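Local coordinates for protein pectate lyase/Amb allergen (Acidovorax citrulli, PDB 4HWV) that probably cleaves pectate as a secreted, calcium-binding lyase of polysaccharide lyase family 1, at residues A[186-191]-A[231-236]; A[318-323]-A[417-422]. All blocks are in the same frame, centred on the assembly; numbering follows the deposited sequence. Where two conformers were deposited one is given.

Interaction 1: A[186-191]-A[231-236]; sequences GTPDAP and VAHASH
Two carbons of the 186-191 loop crowd the carbonyl oxygen of His233. Gly186 CA lies 3.5 Å from His233 O in a nearly straight CA-H...O contact (174° at the hydrogen), and Pro191 CA is a close neighbour at 3.3 Å from the same His233 O. Having no side chain, Gly186 can lay its CA this close. The imidazole points away from that oxygen, toward the start of the turn: with His233 CG beside its own backbone N and anti to the carbonyl carbon (chi1 -61°), the ring offers one face to Pro188. Pro188 CA sits 3.8 Å from the His233 ring centroid, only 12° off the normal, a CH-pi contact, and Pro188 N is 3.6 Å from His233 CD2. Gly186 O lies at the ring edge. In the right-handed parallel beta-helix, strands 182-185 and 229-234 are neighbours in one parallel sheet, and the contact stacks the chain leaving one coil on that of the next. A water spans the same step, donating to Gly186 O at 3.0 Å and accepting from Ala232 N at 2.9 Å. The loop keeps its shape through a type I turn, Thr187 to Ala190, in which Ala190 N bonds to Thr187 O at 3.0 Å. Thr187 OG1 also donates to Asp189 OD1 at 2.7 Å, meeting it from above the carboxylate plane.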
loop_
_atom_site.group_PDB
_atom_site.type_symbol
_atom_site.label_atom_id
_atom_site.label_comp_id
_atom_site.label_asym_id
_atom_site.label_seq_id
_atom_site.Cartn_x
_atom_site.Cartn_y
_atom_site.Cartn_z
ATOM N N GLY A 186 2.388 -28.012 -7.396
ATOM C CA GLY A 186 2.977 -29.003 -8.277
ATOM C C GLY A 186 4.079 -28.407 -9.144
ATOM O O GLY A 186 4.117 -27.197 -9.429
ATOM N N THR A 187 5.008 -29.259 -9.544
ATOM C CA THR A 187 6.093 -28.858 -10.428
ATOM C C THR A 187 6.120 -29.855 -11.593
ATOM O O THR A 187 5.520 -30.929 -11.510
ATOM C CB THR A 187 7.456 -28.843 -9.689
ATOM O OG1 THR A 187 7.733 -30.160 -9.200
ATOM C CG2 THR A 187 7.445 -27.884 -8.516
ATOM N N PRO A 188 6.815 -29.516 -12.693
ATOM C CA PRO A 188 6.757 -30.426 -13.844
ATOM C C PRO A 188 7.322 -31.795 -13.549
ATOM O O PRO A 188 6.818 -32.774 -14.094
ATOM C CB PRO A 188 7.606 -29.725 -14.909
ATOM C CG PRO A 188 8.213 -28.544 -14.268
ATOM C CD PRO A 188 7.454 -28.233 -13.023
ATOM N N ASP A 189 8.329 -31.860 -12.692
ATOM C CA ASP A 189 8.925 -33.140 -12.329
ATOM C C ASP A 189 8.084 -33.935 -11.337
ATOM O O ASP A 189 8.278 -35.136 -11.185
ATOM C CB ASP A 189 10.325 -32.923 -11.743
ATOM C CG ASP A 189 10.305 -32.040 -10.516
ATOM O OD1 ASP A 189 9.847 -30.884 -10.632
ATOM O OD2 ASP A 189 10.725 -32.520 -9.430
ATOM N N ALA A 190 7.160 -33.263 -10.651
ATOM C CA ALA A 190 6.372 -33.902 -9.604
ATOM C C ALA A 190 5.007 -33.242 -9.457
ATOM O O ALA A 190 4.792 -32.413 -8.569
ATOM C CB ALA A 190 7.127 -33.884 -8.258
ATOM N N PRO A 191 4.067 -33.614 -10.332
ATOM C CA PRO A 191 2.709 -33.087 -10.202
ATOM C C PRO A 191 2.082 -33.598 -8.920
ATOM O O PRO A 191 2.526 -34.607 -8.355
ATOM C CB PRO A 191 1.997 -33.666 -11.426
ATOM C CG PRO A 191 3.082 -33.934 -12.393
ATOM C CD PRO A 191 4.229 -34.410 -11.558
ATOM N N VAL A 231 -1.198 -22.681 -10.460
ATOM C CA VAL A 231 -1.730 -24.031 -10.506
ATOM C C VAL A 231 -1.483 -24.614 -11.902
ATOM O O VAL A 231 -2.356 -24.565 -12.764
ATOM C CB VAL A 231 -3.226 -24.071 -10.146
ATOM C CG1 VAL A 231 -3.668 -25.511 -9.903
ATOM C CG2 VAL A 231 -3.503 -23.201 -8.912
ATOM N N ALA A 232 -0.276 -25.133 -12.118
ATOM C CA ALA A 232 0.096 -25.694 -13.420
ATOM C C ALA A 232 0.205 -27.214 -13.378
ATOM O O ALA A 232 0.144 -27.868 -14.413
ATOM C CB ALA A 232 1.428 -25.065 -13.919
ATOM N N HIS A 233 0.353 -27.772 -12.178
ATOM C CA HIS A 233 0.637 -29.211 -12.032
ATOM C C HIS A 233 -0.054 -29.785 -10.822
ATOM O O HIS A 233 0.489 -30.655 -10.152
ATOM C CB HIS A 233 2.148 -29.492 -11.965
ATOM C CG HIS A 233 2.873 -29.064 -13.199
ATOM N ND1 HIS A 233 2.799 -29.773 -14.380
ATOM C CD2 HIS A 233 3.648 -27.979 -13.456
ATOM C CE1 HIS A 233 3.499 -29.144 -15.311
ATOM N NE2 HIS A 233 4.033 -28.060 -14.773
ATOM N N ALA A 234 -1.266 -29.308 -10.563
ATOM C CA ALA A 234 -2.074 -29.828 -9.461
ATOM C C ALA A 234 -3.491 -30.080 -9.911
ATOM O O ALA A 234 -4.057 -29.298 -10.672
ATOM C CB ALA A 234 -2.089 -28.867 -8.275
ATOM N N SER A 235 -4.059 -31.178 -9.418
ATOM C CA SER A 235 -5.466 -31.515 -9.607
ATOM C C SER A 235 -6.138 -31.534 -8.241
ATOM O O SER A 235 -5.529 -32.013 -7.278
ATOM C CB SER A 235 -5.587 -32.910 -10.218
ATOM O OG SER A 235 -6.943 -33.303 -10.342
ATOM N N HIS A 236 -7.387 -31.074 -8.158
ATOM C CA HIS A 236 -8.184 -31.120 -6.911
ATOM C C HIS A 236 -7.669 -30.139 -5.867
ATOM O O HIS A 236 -6.914 -30.490 -4.951
ATOM C CB HIS A 236 -8.358 -32.547 -6.389
ATOM C CG HIS A 236 -9.331 -33.329 -7.195
ATOM N ND1 HIS A 236 -8.961 -34.075 -8.289
ATOM C CD2 HIS A 236 -10.677 -33.413 -7.122
ATOM C CE1 HIS A 236 -10.032 -34.637 -8.819
ATOM N NE2 HIS A 236 -11.088 -34.241 -8.139
HETATM O O HOH W 1 2.146 -25.345 -10.628
#

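Interaction 2: A[318-323]-A[417-422]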
loop_
_atom_site.group_PDB
_atom_site.type_symbol
_atom_site.label_atom_id
_atom_site.label_comp_id
_atom_site.label_asym_id
_atom_site.label_seq_id
_atom_site.Cartn_x
_atom_site.Cartn_y
_atom_site.Cartn_z
ATOM N N ASN A 318 -4.867 -27.740 -23.432
ATOM C CA ASN A 318 -5.527 -29.032 -23.368
ATOM C C ASN A 318 -6.945 -28.862 -22.845
ATOM O O ASN A 318 -7.133 -28.510 -21.682
ATOM C CB ASN A 318 -4.710 -29.959 -22.457
ATOM C CG ASN A 318 -5.221 -31.383 -22.431
ATOM O OD1 ASN A 318 -6.407 -31.650 -22.656
ATOM N ND2 ASN A 318 -4.313 -32.324 -22.160
ATOM N N PRO A 319 -7.948 -29.091 -23.713
ATOM C CA PRO A 319 -9.346 -28.891 -23.314
ATOM C C PRO A 319 -9.884 -29.959 -22.371
ATOM O O PRO A 319 -11.069 -29.924 -22.047
ATOM C CB PRO A 319 -10.099 -28.932 -24.644
ATOM C CG PRO A 319 -9.276 -29.827 -25.504
ATOM C CD PRO A 319 -7.833 -29.553 -25.113
ATOM N N ARG A 320 -9.030 -30.886 -21.945
ATOM C CA ARG A 320 -9.391 -31.864 -20.907
ATOM C C ARG A 320 -8.908 -31.436 -19.521
ATOM O O ARG A 320 -9.194 -32.089 -18.518
ATOM C CB ARG A 320 -8.862 -33.245 -21.301
ATOM C CG ARG A 320 -9.423 -33.658 -22.653
ATOM C CD ARG A 320 -8.796 -34.893 -23.263
ATOM N NE ARG A 320 -9.458 -35.165 -24.535
ATOM C CZ ARG A 320 -8.972 -35.949 -25.494
ATOM N NH1 ARG A 320 -7.798 -36.543 -25.328
ATOM N NH2 ARG A 320 -9.659 -36.118 -26.625
ATOM N N MET A 321 -8.184 -30.319 -19.479
ATOM C CA MET A 321 -7.677 -29.732 -18.237
ATOM C C MET A 321 -8.415 -28.423 -17.945
ATOM O O MET A 321 -9.371 -28.061 -18.635
ATOM C CB MET A 321 -6.178 -29.437 -18.395
ATOM C CG MET A 321 -5.335 -30.678 -18.704
ATOM S SD MET A 321 -5.250 -31.771 -17.271
ATOM C CE MET A 321 -4.582 -33.269 -18.010
ATOM N N LEU A 322 -7.976 -27.721 -16.908
ATOM C CA LEU A 322 -8.412 -26.348 -16.648
ATOM C C LEU A 322 -9.893 -26.251 -16.268
ATOM O O LEU A 322 -10.558 -25.247 -16.560
ATOM C CB LEU A 322 -8.061 -25.418 -17.818
ATOM C CG LEU A 322 -6.619 -25.530 -18.333
ATOM C CD1 LEU A 322 -6.432 -24.596 -19.529
ATOM C CD2 LEU A 322 -5.551 -25.255 -17.254
ATOM N N LYS A 323 -10.393 -27.270 -15.573
ATOM C CA LYS A 323 -11.747 -27.197 -15.043
ATOM C C LYS A 323 -11.726 -26.413 -13.741
ATOM O O LYS A 323 -11.112 -26.847 -12.754
ATOM C CB LYS A 323 -12.302 -28.601 -14.808
ATOM C CG LYS A 323 -12.545 -29.353 -16.120
ATOM C CD LYS A 323 -12.887 -30.819 -15.846
ATOM C CE LYS A 323 -13.341 -31.604 -17.087
ATOM N NZ LYS A 323 -12.277 -31.619 -18.120
ATOM N N ALA A 417 -13.700 -31.980 -32.292
ATOM C CA ALA A 417 -14.416 -30.744 -32.601
ATOM C C ALA A 417 -15.192 -30.198 -31.403
ATOM O O ALA A 417 -15.108 -29.006 -31.107
ATOM C CB ALA A 417 -15.349 -30.942 -33.787
ATOM N N SER A 418 -15.931 -31.055 -30.698
ATOM C CA SER A 418 -16.712 -30.583 -29.554
ATOM C C SER A 418 -15.809 -30.055 -28.439
ATOM O O SER A 418 -16.100 -29.035 -27.824
ATOM C CB SER A 418 -17.653 -31.670 -29.021
ATOM O OG SER A 418 -16.943 -32.811 -28.566
ATOM N N GLU A 419 -14.702 -30.743 -28.188
ATOM C CA GLU A 419 -13.781 -30.313 -27.139
ATOM C C GLU A 419 -13.048 -29.029 -27.513
ATOM O O GLU A 419 -12.507 -28.350 -26.649
ATOM C CB GLU A 419 -12.769 -31.405 -26.828
ATOM C CG GLU A 419 -13.376 -32.660 -26.246
ATOM C CD GLU A 419 -12.330 -33.732 -26.020
ATOM O OE1 GLU A 419 -11.785 -33.809 -24.892
ATOM O OE2 GLU A 419 -12.046 -34.496 -26.969
ATOM N N CYS A 420 -13.029 -28.696 -28.801
ATOM C CA CYS A 420 -12.307 -27.516 -29.259
ATOM C C CYS A 420 -13.200 -26.297 -29.466
ATOM O O CYS A 420 -12.718 -25.220 -29.799
ATOM C CB CYS A 420 -11.493 -27.861 -30.510
ATOM S SG CYS A 420 -10.275 -29.146 -30.134
ATOM N N ALA A 421 -14.501 -26.461 -29.253
ATOM C CA ALA A 421 -15.408 -25.336 -29.375
ATOM C C ALA A 421 -15.114 -24.278 -28.310
ATOM O O ALA A 421 -14.630 -24.596 -27.223
ATOM C CB ALA A 421 -16.859 -25.813 -29.264
ATOM N N SER A 422 -15.420 -23.024 -28.641
ATOM C CA SER A 422 -15.351 -21.903 -27.716
ATOM C C SER A 422 -16.788 -21.514 -27.442
ATOM O O SER A 422 -17.485 -21.072 -28.358
ATOM C CB SER A 422 -14.633 -20.712 -28.354
ATOM O OG SER A 422 -13.312 -21.041 -28.754
HETATM O O HOH W 2 -12.640 -32.217 -22.892
#
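Arg320 and Glu419 form a side-on, two-nitrogen salt bridge between a turn on the flank of the parallel beta-helix, just before strand 324-327, and the short helix 417-420. Arg320 NE donates to Glu419 OE1 at 2.7 Å and Arg320 NH2 to Glu419 OE2 at 2.9 Å. Both bonds are nearly straight and both use the syn lone pairs, and the two flat groups lie only 18° apart, so the carboxylate meets the guanidinium edge almost in its plane. Arg320 CG stands beside the backbone N, anti to the carbonyl carbon (chi1 -58°), and the chain runs extended from CG to NE. Glu419 makes the same first choice and also continues extended; its last torsion, chi3 93°, turns the carboxylate across the chain to face the arginine. Ser416 OG, just before the helix, hydrogen-bonds to Glu419 OE2 as well, which should further fix the rotation of the carboxylate.

The turn that presents Arg320 is type I, Asn318 to Met321, closed by Met321 N to Asn318 O at 3.0 Å. Asn318 OD1 adds an Asx turn by accepting from Arg320 N at 2.8 Å, with the donor tilted out of the carbonyl plane. Between the two backbones, the Pro319 ring crosses the Glu419 side chain at about a right angle, with Pro319 CB 3.2 Å from Glu419 O, a carbonyl oxygen that accepts a hydrogen bond from Lys376 NZ. One water donates to Pro319 O at 2.9 Å and to Glu419 OE1 at 2.7 Å, giving that carboxylate oxygen a second donor beside Arg320 NE.

How the interactions relate
Interaction 1 closes along the chain before interaction 2 opens; their centres are 19 Å apart, and their nearest atoms, about 6 Å from each other, do not touch. Asn288 lies between them: it shares a backbone hydrogen bond with Ala234 of interaction 1, and its OD1 accepts from the backbone N of Lys323 in interaction 2. Interaction 1 is the one nearer the calcium site, with the His233 side chain about 12 Å from the calcium ion and about 11 Å from the side chains of its ligands Asp227 and Asp282; Val231 bonds through its backbone to Asp282. Interaction 2 lies away from that site, and its helix carries Cys420, disulfide-bonded to Cys411.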